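Local coordinates for protein shikimate 5-dehydrogenase AroE (5-dehydroshikimate reductase) (Mycobacterium tuberculosis, PDB 4P4G) that binds shikimate and probably catalyses the reversible NADPH-dependent reduction of 3-dehydroshikimate to shikimate, a step of chorismate biosynthesis, at residues A71-A76 with G87-L92; T104-V109 with A129-V134; L121-G126 with S190-E195. All blocks are in the same frame, centred on the assembly; numbering follows the deposited sequence.

Interaction 1 (A71-A76 with G87-L92); sequences AALRFA and GSANTL. With SKM ((3R,4S,5R)-3,4,5-trihydroxycyclohex-1-ene-1-carboxylic acid), chain C.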
ATOM      1  N   ALA A  71     -13.093   3.220  -3.855  1.00  8.68           N
ATOM      2  CA  ALA A  71     -14.403   2.579  -3.914  1.00  8.19           C
ATOM      3  C   ALA A  71     -14.664   1.764  -2.643  1.00  8.08           C
ATOM      4  O   ALA A  71     -15.786   1.732  -2.148  1.00  9.35           O
ATOM      5  CB  ALA A  71     -14.507   1.700  -5.143  1.00  9.49           C
ATOM      6  N   ALA A  72     -13.625   1.100  -2.137  1.00  6.83           N
ATOM      7  CA  ALA A  72     -13.744   0.280  -0.928  1.00  7.21           C
ATOM      8  C   ALA A  72     -14.133   1.126   0.274  1.00  6.97           C
ATOM      9  O   ALA A  72     -14.999   0.734   1.055  1.00  9.07           O
ATOM     10  CB  ALA A  72     -12.438  -0.484  -0.655  1.00  7.49           C
ATOM     11  N   LEU A  73     -13.495   2.284   0.434  1.00  6.13           N
ATOM     12  CA  LEU A  73     -13.824   3.176   1.539  1.00  8.39           C
ATOM     13  C   LEU A  73     -15.282   3.619   1.461  1.00 10.00           C
ATOM     14  O   LEU A  73     -16.007   3.603   2.461  1.00 11.50           O
ATOM     15  CB  LEU A  73     -12.923   4.412   1.523  1.00 11.18           C
ATOM     16  CG  LEU A  73     -13.145   5.318   2.736  1.00 17.10           C
ATOM     17  CD1 LEU A  73     -12.162   4.977   3.820  1.00 17.93           C
ATOM     18  CD2 LEU A  73     -13.056   6.792   2.364  1.00 22.73           C
ATOM     19  N   ARG A  74     -15.717   4.007   0.271  1.00 10.95           N
ATOM     20  CA  ARG A  74     -17.086   4.487   0.109  1.00 11.14           C
ATOM     21  C   ARG A  74     -18.124   3.393   0.357  1.00 11.34           C
ATOM     22  O   ARG A  74     -19.231   3.669   0.850  1.00 12.62           O
ATOM     23  CB  ARG A  74     -17.286   5.048  -1.294  1.00 12.14           C
ATOM     24  CG  ARG A  74     -16.533   6.333  -1.546  1.00 14.61           C
ATOM     25  CD  ARG A  74     -16.981   6.930  -2.867  1.00 15.76           C
ATOM     26  NE  ARG A  74     -16.809   6.022  -4.001  1.00 17.07           N
ATOM     27  CZ  ARG A  74     -15.744   6.008  -4.797  1.00 17.05           C
ATOM     28  NH1 ARG A  74     -14.731   6.834  -4.577  1.00 14.63           N
ATOM     29  NH2 ARG A  74     -15.694   5.158  -5.820  1.00 20.48           N
ATOM     30  N   PHE A  75     -17.779   2.167  -0.016  1.00  8.28           N
ATOM     31  CA  PHE A  75     -18.720   1.051   0.045  1.00  9.27           C
ATOM     32  C   PHE A  75     -19.052   0.682   1.486  1.00 10.43           C
ATOM     33  O   PHE A  75     -20.202   0.374   1.814  1.00 11.80           O
ATOM     34  CB  PHE A  75     -18.137  -0.161  -0.683  1.00  8.95           C
ATOM     35  CG  PHE A  75     -18.911  -1.432  -0.451  1.00 11.72           C
ATOM     36  CD1 PHE A  75     -20.097  -1.667  -1.134  1.00 13.92           C
ATOM     37  CD2 PHE A  75     -18.444  -2.394   0.441  1.00 11.06           C
ATOM     38  CE1 PHE A  75     -20.816  -2.840  -0.925  1.00 17.00           C
ATOM     39  CE2 PHE A  75     -19.160  -3.562   0.657  1.00 15.63           C
ATOM     40  CZ  PHE A  75     -20.340  -3.786  -0.033  1.00 15.23           C
ATOM     41  N   ALA A  76     -18.037   0.710   2.345  1.00  8.51           N
ATOM     42  CA  ALA A  76     -18.192   0.330   3.745  1.00 10.05           C
ATOM     43  C   ALA A  76     -19.119   1.270   4.499  1.00 12.60           C
ATOM     44  O   ALA A  76     -19.093   2.483   4.290  1.00 14.96           O
ATOM     45  CB  ALA A  76     -16.841   0.289   4.425  1.00  9.46           C
ATOM     46  N   GLY A  87      -8.310   8.187   3.737  1.00 15.04           N
ATOM     47  CA  GLY A  87      -9.213   8.468   2.637  1.00 14.91           C
ATOM     48  C   GLY A  87      -9.273   7.379   1.589  1.00 14.64           C
ATOM     49  O   GLY A  87      -9.855   7.572   0.514  1.00 13.27           O
ATOM     50  N   SER A  88      -8.685   6.226   1.898  1.00 13.47           N
ATOM     51  CA  SER A  88      -8.820   5.059   1.043  1.00 11.25           C
ATOM     52  C   SER A  88      -8.708   3.836   1.932  1.00  9.02           C
ATOM     53  O   SER A  88      -8.279   3.935   3.094  1.00  9.46           O
ATOM     54  CB  SER A  88      -7.755   5.042  -0.056  1.00 14.62           C
ATOM     55  OG  SER A  88      -6.473   4.826   0.496  1.00 15.52           O
ATOM     56  N   ALA A  89      -9.106   2.686   1.405  1.00  9.04           N
ATOM     57  CA  ALA A  89      -9.134   1.467   2.198  1.00  9.59           C
ATOM     58  C   ALA A  89      -8.625   0.313   1.375  1.00  8.47           C
ATOM     59  O   ALA A  89      -9.062   0.119   0.245  1.00  9.37           O
ATOM     60  CB  ALA A  89     -10.554   1.182   2.655  1.00 10.21           C
ATOM     61  N   ASN A  90      -7.726  -0.479   1.947  1.00  7.27           N
ATOM     62  CA  ASN A  90      -7.255  -1.662   1.248  1.00  4.99           C
ATOM     63  C   ASN A  90      -7.805  -2.932   1.889  1.00  8.04           C
ATOM     64  O   ASN A  90      -7.361  -4.045   1.582  1.00  8.53           O
ATOM     65  CB  ASN A  90      -5.727  -1.707   1.271  1.00  9.31           C
ATOM     66  CG  ASN A  90      -5.193  -2.066   2.635  1.00 10.58           C
ATOM     67  OD1 ASN A  90      -5.792  -1.717   3.654  1.00 11.18           O
ATOM     68  ND2 ASN A  90      -4.061  -2.763   2.669  1.00 10.27           N
ATOM     69  N   THR A  91      -8.764  -2.766   2.794  1.00  6.40           N
ATOM     70  CA  THR A  91      -9.292  -3.899   3.562  1.00  7.73           C
ATOM     71  C   THR A  91     -10.767  -3.681   3.832  1.00  9.03           C
ATOM     72  O   THR A  91     -11.162  -2.599   4.264  1.00  8.59           O
ATOM     73  CB  THR A  91      -8.572  -4.011   4.928  1.00 11.89           C
ATOM     74  OG1 THR A  91      -7.153  -3.967   4.738  1.00 14.20           O
ATOM     75  CG2 THR A  91      -8.942  -5.305   5.652  1.00 13.52           C
ATOM     76  N   LEU A  92     -11.585  -4.687   3.541  1.00  6.29           N
ATOM     77  CA  LEU A  92     -12.976  -4.697   3.989  1.00  7.59           C
ATOM     78  C   LEU A  92     -13.187  -5.898   4.894  1.00  9.66           C
ATOM     79  O   LEU A  92     -12.829  -7.022   4.531  1.00  9.93           O
ATOM     80  CB  LEU A  92     -13.924  -4.790   2.796  1.00  9.54           C
ATOM     81  CG  LEU A  92     -13.968  -3.545   1.919  1.00  9.96           C
ATOM     82  CD1 LEU A  92     -14.667  -3.871   0.615  1.00 10.73           C
ATOM     83  CD2 LEU A  92     -14.677  -2.416   2.648  1.00  9.50           C
TER
HETATM   84  O12 SKM C 301      -2.818  -3.037   0.051  1.00 19.07           O
HETATM   85  C8  SKM C 301      -2.366  -4.238  -0.569  1.00 19.11           C
HETATM   86  C6  SKM C 301      -1.631  -3.866  -1.826  1.00 21.24           C
HETATM   87  O7  SKM C 301      -2.371  -2.929  -2.586  1.00 24.83           O
HETATM   88  C5  SKM C 301      -1.437  -5.053  -2.621  1.00 17.41           C
HETATM   89  C4  SKM C 301      -2.046  -6.229  -2.474  1.00 13.30           C
HETATM   90  C1  SKM C 301      -1.716  -7.360  -3.432  1.00 11.21           C
HETATM   91  O2  SKM C 301      -2.222  -8.477  -3.251  1.00 13.07           O
HETATM   92  O3  SKM C 301      -0.941  -7.185  -4.390  1.00 14.87           O
HETATM   93  C10 SKM C 301      -3.087  -6.506  -1.349  1.00 14.00           C
HETATM   94  C9  SKM C 301      -3.558  -5.126  -0.800  1.00 17.56           C
HETATM   95  O11 SKM C 301      -4.179  -5.404   0.407  1.00 17.21           O

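Interaction 2 (T104-V109 with A129-V134); sequences TDIDGV and APAAVV. With SKM ((3R,4S,5R)-3,4,5-trihydroxycyclohex-1-ene-1-carboxylic acid), chain C.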
ATOM      1  N   THR A 104      -4.556  -0.867   6.021  1.00  8.32           N
ATOM      2  CA  THR A 104      -3.331  -1.430   6.581  1.00  9.50           C
ATOM      3  C   THR A 104      -2.068  -1.101   5.776  1.00 10.05           C
ATOM      4  O   THR A 104      -0.977  -1.542   6.154  1.00  9.97           O
ATOM      5  CB  THR A 104      -3.433  -2.962   6.756  1.00  9.25           C
ATOM      6  OG1 THR A 104      -3.408  -3.590   5.467  1.00 10.41           O
ATOM      7  CG2 THR A 104      -4.726  -3.347   7.464  1.00  9.58           C
ATOM      8  N   ASP A 105      -2.200  -0.335   4.689  1.00 10.66           N
ATOM      9  CA  ASP A 105      -1.031   0.093   3.903  1.00 12.05           C
ATOM     10  C   ASP A 105      -0.149   1.052   4.708  1.00 11.84           C
ATOM     11  O   ASP A 105       1.040   1.209   4.413  1.00 11.05           O
ATOM     12  CB  ASP A 105      -1.443   0.796   2.600  1.00 13.18           C
ATOM     13  CG  ASP A 105      -1.980  -0.155   1.547  1.00 17.50           C
ATOM     14  OD1 ASP A 105      -1.439  -1.272   1.404  1.00 18.01           O
ATOM     15  OD2 ASP A 105      -2.955   0.230   0.855  1.00 19.45           O
ATOM     16  N   ILE A 106      -0.733   1.714   5.703  1.00 10.49           N
ATOM     17  CA  ILE A 106       0.045   2.549   6.620  1.00 11.20           C
ATOM     18  C   ILE A 106       1.080   1.672   7.325  1.00 12.20           C
ATOM     19  O   ILE A 106       2.267   2.022   7.369  1.00 11.79           O
ATOM     20  CB  ILE A 106      -0.848   3.217   7.673  1.00 13.14           C
ATOM     21  CG1 ILE A 106      -1.875   4.134   7.014  1.00 13.73           C
ATOM     22  CG2 ILE A 106      -0.010   3.977   8.694  1.00 14.21           C
ATOM     23  CD1 ILE A 106      -3.027   4.485   7.954  1.00 17.56           C
ATOM     24  N   ASP A 107       0.630   0.532   7.862  1.00 11.17           N
ATOM     25  CA  ASP A 107       1.535  -0.467   8.450  1.00 12.66           C
ATOM     26  C   ASP A 107       2.546  -0.974   7.436  1.00 13.39           C
ATOM     27  O   ASP A 107       3.703  -1.237   7.779  1.00 11.42           O
ATOM     28  CB  ASP A 107       0.761  -1.684   8.958  1.00 17.97           C
ATOM     29  CG  ASP A 107      -0.129  -1.376  10.132  1.00 27.04           C
ATOM     30  OD1 ASP A 107       0.049  -0.317  10.770  1.00 28.25           O
ATOM     31  OD2 ASP A 107      -1.002  -2.221  10.435  1.00 31.97           O
ATOM     32  N   GLY A 108       2.091  -1.158   6.197  1.00 10.48           N
ATOM     33  CA  GLY A 108       2.946  -1.617   5.123  1.00 10.33           C
ATOM     34  C   GLY A 108       4.131  -0.695   4.944  1.00 11.29           C
ATOM     35  O   GLY A 108       5.284  -1.143   4.869  1.00 11.47           O
ATOM     36  N   VAL A 109       3.852   0.601   4.906  1.00  9.54           N
ATOM     37  CA  VAL A 109       4.903   1.592   4.704  1.00  9.95           C
ATOM     38  C   VAL A 109       5.799   1.684   5.931  1.00  8.20           C
ATOM     39  O   VAL A 109       7.029   1.573   5.828  1.00  9.92           O
ATOM     40  CB  VAL A 109       4.300   2.958   4.333  1.00  9.48           C
ATOM     41  CG1 VAL A 109       5.375   4.035   4.264  1.00 13.13           C
ATOM     42  CG2 VAL A 109       3.569   2.852   2.992  1.00 10.31           C
ATOM     43  N   ALA A 129      -1.008   6.311  -2.212  1.00 10.18           N
ATOM     44  CA  ALA A 129      -0.284   7.542  -1.862  1.00  9.96           C
ATOM     45  C   ALA A 129      -0.630   8.169  -0.498  1.00 10.88           C
ATOM     46  O   ALA A 129       0.268   8.592   0.223  1.00 10.82           O
ATOM     47  CB  ALA A 129      -0.413   8.587  -2.985  1.00 11.49           C
ATOM     48  N   PRO A 130      -1.923   8.260  -0.142  1.00 11.34           N
ATOM     49  CA  PRO A 130      -2.173   8.846   1.182  1.00 11.20           C
ATOM     50  C   PRO A 130      -1.714   7.947   2.325  1.00 10.54           C
ATOM     51  O   PRO A 130      -1.345   8.467   3.371  1.00 11.48           O
ATOM     52  CB  PRO A 130      -3.689   9.042   1.208  1.00 12.34           C
ATOM     53  CG  PRO A 130      -4.227   8.119   0.159  1.00 12.50           C
ATOM     54  CD  PRO A 130      -3.171   8.011  -0.886  1.00 12.00           C
ATOM     55  N   ALA A 131      -1.727   6.629   2.129  1.00 11.32           N
ATOM     56  CA  ALA A 131      -1.163   5.722   3.124  1.00 12.00           C
ATOM     57  C   ALA A 131       0.331   5.941   3.288  1.00 12.00           C
ATOM     58  O   ALA A 131       0.860   5.840   4.394  1.00 12.92           O
ATOM     59  CB  ALA A 131      -1.456   4.278   2.766  1.00 12.85           C
ATOM     60  N   ALA A 132       1.024   6.228   2.187  1.00  8.18           N
ATOM     61  CA  ALA A 132       2.446   6.544   2.275  1.00  8.97           C
ATOM     62  C   ALA A 132       2.661   7.829   3.081  1.00  9.88           C
ATOM     63  O   ALA A 132       3.599   7.911   3.867  1.00 10.32           O
ATOM     64  CB  ALA A 132       3.059   6.662   0.906  1.00 11.35           C
ATOM     65  N   VAL A 133       1.803   8.828   2.879  1.00 10.53           N
ATOM     66  CA  VAL A 133       1.912  10.078   3.633  1.00 10.30           C
ATOM     67  C   VAL A 133       1.751   9.846   5.133  1.00 12.51           C
ATOM     68  O   VAL A 133       2.592  10.275   5.931  1.00 12.68           O
ATOM     69  CB  VAL A 133       0.907  11.130   3.113  1.00 11.06           C
ATOM     70  CG1 VAL A 133       0.837  12.337   4.056  1.00 13.57           C
ATOM     71  CG2 VAL A 133       1.294  11.562   1.699  1.00 12.31           C
ATOM     72  N   VAL A 134       0.691   9.136   5.515  1.00 11.56           N
ATOM     73  CA  VAL A 134       0.415   8.875   6.923  1.00 12.46           C
ATOM     74  C   VAL A 134       1.453   7.944   7.560  1.00 12.14           C
ATOM     75  O   VAL A 134       1.882   8.172   8.690  1.00 14.24           O
ATOM     76  CB  VAL A 134      -1.017   8.334   7.110  1.00 11.61           C
ATOM     77  CG1 VAL A 134      -1.251   7.868   8.549  1.00 10.32           C
ATOM     78  CG2 VAL A 134      -2.026   9.412   6.726  1.00 12.81           C
TER
HETATM   79  O12 SKM C 301      -2.818  -3.037   0.051  1.00 19.07           O
HETATM   80  C8  SKM C 301      -2.366  -4.238  -0.569  1.00 19.11           C
HETATM   81  C6  SKM C 301      -1.631  -3.866  -1.826  1.00 21.24           C
HETATM   82  O7  SKM C 301      -2.371  -2.929  -2.586  1.00 24.83           O
HETATM   83  C5  SKM C 301      -1.437  -5.053  -2.621  1.00 17.41           C
HETATM   84  C4  SKM C 301      -2.046  -6.229  -2.474  1.00 13.30           C
HETATM   85  C1  SKM C 301      -1.716  -7.360  -3.432  1.00 11.21           C
HETATM   86  O2  SKM C 301      -2.222  -8.477  -3.251  1.00 13.07           O
HETATM   87  O3  SKM C 301      -0.941  -7.185  -4.390  1.00 14.87           O
HETATM   88  C10 SKM C 301      -3.087  -6.506  -1.349  1.00 14.00           C
HETATM   89  C9  SKM C 301      -3.558  -5.126  -0.800  1.00 17.56           C
HETATM   90  O11 SKM C 301      -4.179  -5.404   0.407  1.00 17.21           O

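Interaction 3 (L121-G126 with S190-E195); sequences LVLGSG and STIPAE. With SO4 (sulfate ion), chain J.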
ATOM      1  N   LEU A 121      10.011  11.876   0.075  1.00  7.88           N
ATOM      2  CA  LEU A 121       9.336  12.104  -1.196  1.00 10.80           C
ATOM      3  C   LEU A 121       8.311  11.000  -1.385  1.00 10.82           C
ATOM      4  O   LEU A 121       8.581   9.834  -1.083  1.00 12.54           O
ATOM      5  CB  LEU A 121      10.378  12.042  -2.311  1.00 14.29           C
ATOM      6  CG  LEU A 121      10.311  12.862  -3.585  1.00 21.55           C
ATOM      7  CD1 LEU A 121      10.194  14.322  -3.256  1.00 25.69           C
ATOM      8  CD2 LEU A 121      11.601  12.627  -4.352  1.00 20.22           C
ATOM      9  N   VAL A 122       7.129  11.354  -1.883  1.00  8.56           N
ATOM     10  CA  VAL A 122       6.116  10.357  -2.210  1.00  8.20           C
ATOM     11  C   VAL A 122       5.752  10.567  -3.656  1.00  8.46           C
ATOM     12  O   VAL A 122       5.421  11.680  -4.051  1.00  9.59           O
ATOM     13  CB  VAL A 122       4.838  10.521  -1.348  1.00  9.94           C
ATOM     14  CG1 VAL A 122       3.661   9.726  -1.940  1.00 10.98           C
ATOM     15  CG2 VAL A 122       5.111  10.110   0.100  1.00 10.41           C
ATOM     16  N   LEU A 123       5.824   9.506  -4.449  1.00  7.52           N
ATOM     17  CA  LEU A 123       5.398   9.596  -5.843  1.00  9.81           C
ATOM     18  C   LEU A 123       4.006   9.037  -6.040  1.00  9.54           C
ATOM     19  O   LEU A 123       3.724   7.901  -5.649  1.00  9.84           O
ATOM     20  CB  LEU A 123       6.340   8.828  -6.750  1.00  9.98           C
ATOM     21  CG  LEU A 123       7.829   9.083  -6.619  1.00 12.75           C
ATOM     22  CD1 LEU A 123       8.556   8.321  -7.709  1.00 12.74           C
ATOM     23  CD2 LEU A 123       8.115  10.564  -6.690  1.00 14.40           C
ATOM     24  N   GLY A 124       3.144   9.841  -6.651  1.00 10.83           N
ATOM     25  CA  GLY A 124       1.817   9.394  -7.038  1.00 12.01           C
ATOM     26  C   GLY A 124       0.708  10.049  -6.250  1.00 12.69           C
ATOM     27  O   GLY A 124       0.960  10.687  -5.230  1.00 14.85           O
ATOM     28  N   SER A 125      -0.523   9.873  -6.723  1.00 13.97           N
ATOM     29  CA  SER A 125      -1.693  10.387  -6.012  1.00 18.25           C
ATOM     30  C   SER A 125      -2.843   9.381  -6.047  1.00 19.76           C
ATOM     31  O   SER A 125      -4.017   9.752  -5.893  1.00 22.16           O
ATOM     32  CB  SER A 125      -2.137  11.721  -6.612  1.00 21.72           C
ATOM     33  OG  SER A 125      -2.502  11.562  -7.969  1.00 23.83           O
ATOM     34  N   GLY A 126      -2.507   8.113  -6.265  1.00 16.96           N
ATOM     35  CA  GLY A 126      -3.489   7.039  -6.254  1.00 17.49           C
ATOM     36  C   GLY A 126      -3.849   6.598  -4.848  1.00 17.61           C
ATOM     37  O   GLY A 126      -3.547   7.289  -3.875  1.00 16.37           O
ATOM     38  N   SER A 190       7.536   5.153  -3.678  1.00  7.52           N
ATOM     39  CA  SER A 190       6.938   5.256  -5.018  1.00 10.14           C
ATOM     40  C   SER A 190       5.654   4.462  -5.148  1.00 10.49           C
ATOM     41  O   SER A 190       5.640   3.243  -4.936  1.00  9.94           O
ATOM     42  CB  SER A 190       7.923   4.795  -6.092  1.00 11.11           C
ATOM     43  OG  SER A 190       7.315   4.887  -7.373  1.00 12.32           O
ATOM     44  N   THR A 191       4.570   5.144  -5.513  1.00  7.86           N
ATOM     45  CA  THR A 191       3.292   4.457  -5.709  1.00 11.31           C
ATOM     46  C   THR A 191       2.788   4.526  -7.151  1.00 12.85           C
ATOM     47  O   THR A 191       1.637   4.167  -7.426  1.00 16.31           O
ATOM     48  CB  THR A 191       2.198   4.966  -4.727  1.00 11.93           C
ATOM     49  OG1 THR A 191       1.771   6.281  -5.101  1.00 14.78           O
ATOM     50  CG2 THR A 191       2.718   5.009  -3.293  1.00 12.65           C
ATOM     51  N   ILE A 192       3.645   4.976  -8.069  1.00  9.59           N
ATOM     52  CA  ILE A 192       3.282   5.110  -9.482  1.00  9.64           C
ATOM     53  C   ILE A 192       3.663   3.857 -10.280  1.00 11.27           C
ATOM     54  O   ILE A 192       4.456   3.036  -9.795  1.00 11.84           O
ATOM     55  CB  ILE A 192       3.928   6.363 -10.136  1.00 14.36           C
ATOM     56  CG1 ILE A 192       5.453   6.324 -10.027  1.00 14.59           C
ATOM     57  CG2 ILE A 192       3.375   7.619  -9.519  1.00 17.55           C
ATOM     58  CD1 ILE A 192       6.129   7.510 -10.726  1.00 13.39           C
ATOM     59  N   PRO A 193       3.087   3.687 -11.490  1.00 11.96           N
ATOM     60  CA  PRO A 193       3.442   2.505 -12.290  1.00 12.45           C
ATOM     61  C   PRO A 193       4.925   2.503 -12.626  1.00 13.08           C
ATOM     62  O   PRO A 193       5.524   3.574 -12.746  1.00 12.68           O
ATOM     63  CB  PRO A 193       2.627   2.685 -13.568  1.00 14.39           C
ATOM     64  CG  PRO A 193       1.427   3.467 -13.132  1.00 15.05           C
ATOM     65  CD  PRO A 193       1.946   4.418 -12.077  1.00 14.42           C
ATOM     66  N   ALA A 194       5.509   1.319 -12.775  1.00 12.97           N
ATOM     67  CA  ALA A 194       6.940   1.218 -13.053  1.00 10.74           C
ATOM     68  C   ALA A 194       7.272   1.863 -14.396  1.00 12.12           C
ATOM     69  O   ALA A 194       8.352   2.425 -14.573  1.00 12.97           O
ATOM     70  CB  ALA A 194       7.386  -0.252 -13.026  1.00 12.15           C
ATOM     71  N   GLU A 195       6.324   1.801 -15.328  1.00 12.25           N
ATOM     72  CA  GLU A 195       6.498   2.364 -16.661  1.00 12.83           C
ATOM     73  C   GLU A 195       6.546   3.894 -16.667  1.00 15.68           C
ATOM     74  O   GLU A 195       7.091   4.496 -17.592  1.00 18.72           O
ATOM     75  CB  GLU A 195       5.363   1.876 -17.574  1.00 16.85           C
ATOM     76  CG  GLU A 195       5.331   0.363 -17.786  1.00 21.40           C
ATOM     77  CD  GLU A 195       4.581  -0.404 -16.702  1.00 25.07           C
ATOM     78  OE1 GLU A 195       4.313   0.162 -15.622  1.00 20.14           O
ATOM     79  OE2 GLU A 195       4.260  -1.589 -16.943  1.00 30.26           O
TER
HETATM   80  S   SO4 J 308      -0.300  10.191 -10.553  1.00 23.85           S
HETATM   81  O1  SO4 J 308       1.136  10.392 -10.750  1.00 10.81           O
HETATM   82  O2  SO4 J 308      -0.957  11.437 -10.148  1.00 24.85           O
HETATM   83  O3  SO4 J 308      -0.897   9.751 -11.819  1.00 25.10           O
HETATM   84  O4  SO4 J 308      -0.562   9.135  -9.561  1.00 23.35           O
HETATM   85  O   HOH W   1      -0.365   6.376  -6.922  1.00 23.84           O

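Interaction 1 (A71-A76 with G87-L92)
Helix 69-75 packs here through Ala72, Leu73 and Phe75 on the extended segment 87-92, in the substrate-binding domain of shikimate dehydrogenase. The contact is apolar and buried. Helix 69-75 lies against the mixed sheet of this domain, on the side of strand 91-95 to which Leu92 points. No hydrogen bond joins the two segments.

Two small residues let the backbones come close at the middle. The CB atoms of Ala72 and Ala89 are 4.2 Å apart, and Ala89 CB also rests on the backbone of Leu73, 3.8 Å from Leu73 N. Leu73 holds CG anti to its backbone N (chi1 -175°), which carries its two methyls along the incoming loop. There CD2 meets Gly87 O at 3.8 Å, and CD1 lies beside the carbonyl of Ser88.

At the other end Leu92 packs against the last turn of the helix. Its CD2 sits 3.5 Å from Ala72 O and also touches Ala76 CB. Its CD1 approaches Phe75 CD2 at 4.1 Å, the two side chains crossing at about a right angle. The Phe75 ring also meets Trp99 and side chains of helix 48-53.

The side chain of Asn90 leaves the backbone away from the helix, and its amide reaches the pocket of the bound shikimate. Its carbonyl OD1 takes a hydrogen bond from Thr91 OG1, whose donor oxygen lies well above the amide plane, and another from the backbone N of Thr104. The amide is therefore held at its oxygen end, and Asn90 ND2 gives a nearly straight hydrogen bond (165°) to shikimate O12 at 2.9 Å.

Interaction 2 (T104-V109 with A129-V134)
Helices 105-113 and 129-139 meet near their N-terminal ends, with Ile106 packed against Ala131 and Val109 against Ala132. Over the two short segments the axes approach to 8.0 Å, and their directions differ by 56°, a crossing angle of -56°. The closest CA atoms belong to Ile106 and Ala131, 4.9 Å apart. So near an approach fits the small side chain of Ala131. Helix 129-139 follows the glycine-rich loop after strand 119-123, consistent with the first helix of a Rossmann-type dinucleotide-binding fold. Helix 105-113 packs across it from the substrate pocket.

Ala131 CB points at the start of helix 105-113. It lies 3.5 Å from Asp105 CB and also packs against Ile106 N. Ile106 CD1 meets Val134 CG1 at 3.9 Å. These two side chains cross obliquely, and Ile106 CG2 also flanks the same valine methyl. One turn further on, Val109 CG2 lies 3.9 Å from Ala132 CA. With chi1 at 174°, this methyl sits beside its own backbone N and anti to its carbonyl carbon. No hydrogen bond joins the two segments; the side-chain contacts are apolar.

Asp105 joins this packing to the ligand pocket. Its CB rests on Ala131, while its carboxylate turns to the bound shikimate. OD1 accepts a hydrogen bond of 2.6 Å from shikimate O12, and OD2 forms a salt bridge with Lys69. Lys69 is also hydrogen-bonded to shikimate, so Asp105 and Lys69 meet each other and the ligand.

Helix 81-86 borders the contact, with Arg82 and Val86 touching Ile106 and Leu85 touching Val134. Thr104 and Asp107 pack on helix 236-252. Pro130 and Val134 pack on Leu160 of helix 151-163, and Ala132 faces Val122 of strand 119-123.

Interaction 3 (L121-G126 with S190-E195)
Strands 119-123 and 187-190 are neighbours in the parallel sheet of the Rossmann-type domain, and this contact joins their C-terminal ends. Gly124 and Gly126 belong to a GxGxxA pattern between strand 119-123 and helix 129-139, consistent with the dinucleotide-binding loop expected for NADP. Leu123 pairs with Ser190 in a parallel bridge, with both side chains on the same face of the sheet.

Leu123 O receives two hydrogen bonds from Thr191. The backbone N of Thr191 donates to it at 2.9 Å. Thr191 OG1 donates at 2.6 Å, lying in the carbonyl plane on a lone pair. Its chi1 of 72° sets OG1 between its own N and carbonyl carbon, where it can reach the same acceptor as the backbone N. A water donates to Thr191 OG1 and accepts from Gly126 N at 2.8 Å, so it links the two loops.

Leu123 CD1 packs on Ile192 CD1 at 4.0 Å and also lies beside the Ser190 side chain. Ile192 CG2 presses on the bare backbone of Gly124, 3.4 Å from its CA.

A sulfate, probably from the crystallisation liquor, sits at the loop. Ser125 N donates to its O4, and Ser125 OG donates to its O2 at 2.7 Å. Arg149 N and Asn150 N also bind it. Two bonds to Leu123 O tie Thr191 to the end of strand 119-123, and the water ties it to the loop at Gly126. Ser125 offers N-H and O-H donors to an anion, as would suit a cofactor phosphate.

In the fold
The three contacts run from the substrate-binding domain to the Rossmann-type domain. Interactions 1 and 2 have centres 14 Å apart and meet the same hydroxyl of the bound shikimate. They also touch directly, with Asn90 ND2 and Asp105 OD1 3.3 Å apart. Interactions 2 and 3 have centres 13 Å apart and meet through helix 129-139, where Ala129 CB lies 3.4 Å from Gly124 O. Interactions 1 and 3 do not touch: their centres are 20 Å apart and their nearest atoms about 6 Å. In interaction 3 the side chain of Thr191 comes no nearer than about 9 Å to the bound SKM (shikimate). Interaction 2 thus lies between the substrate pocket and the probable NADP-binding loop.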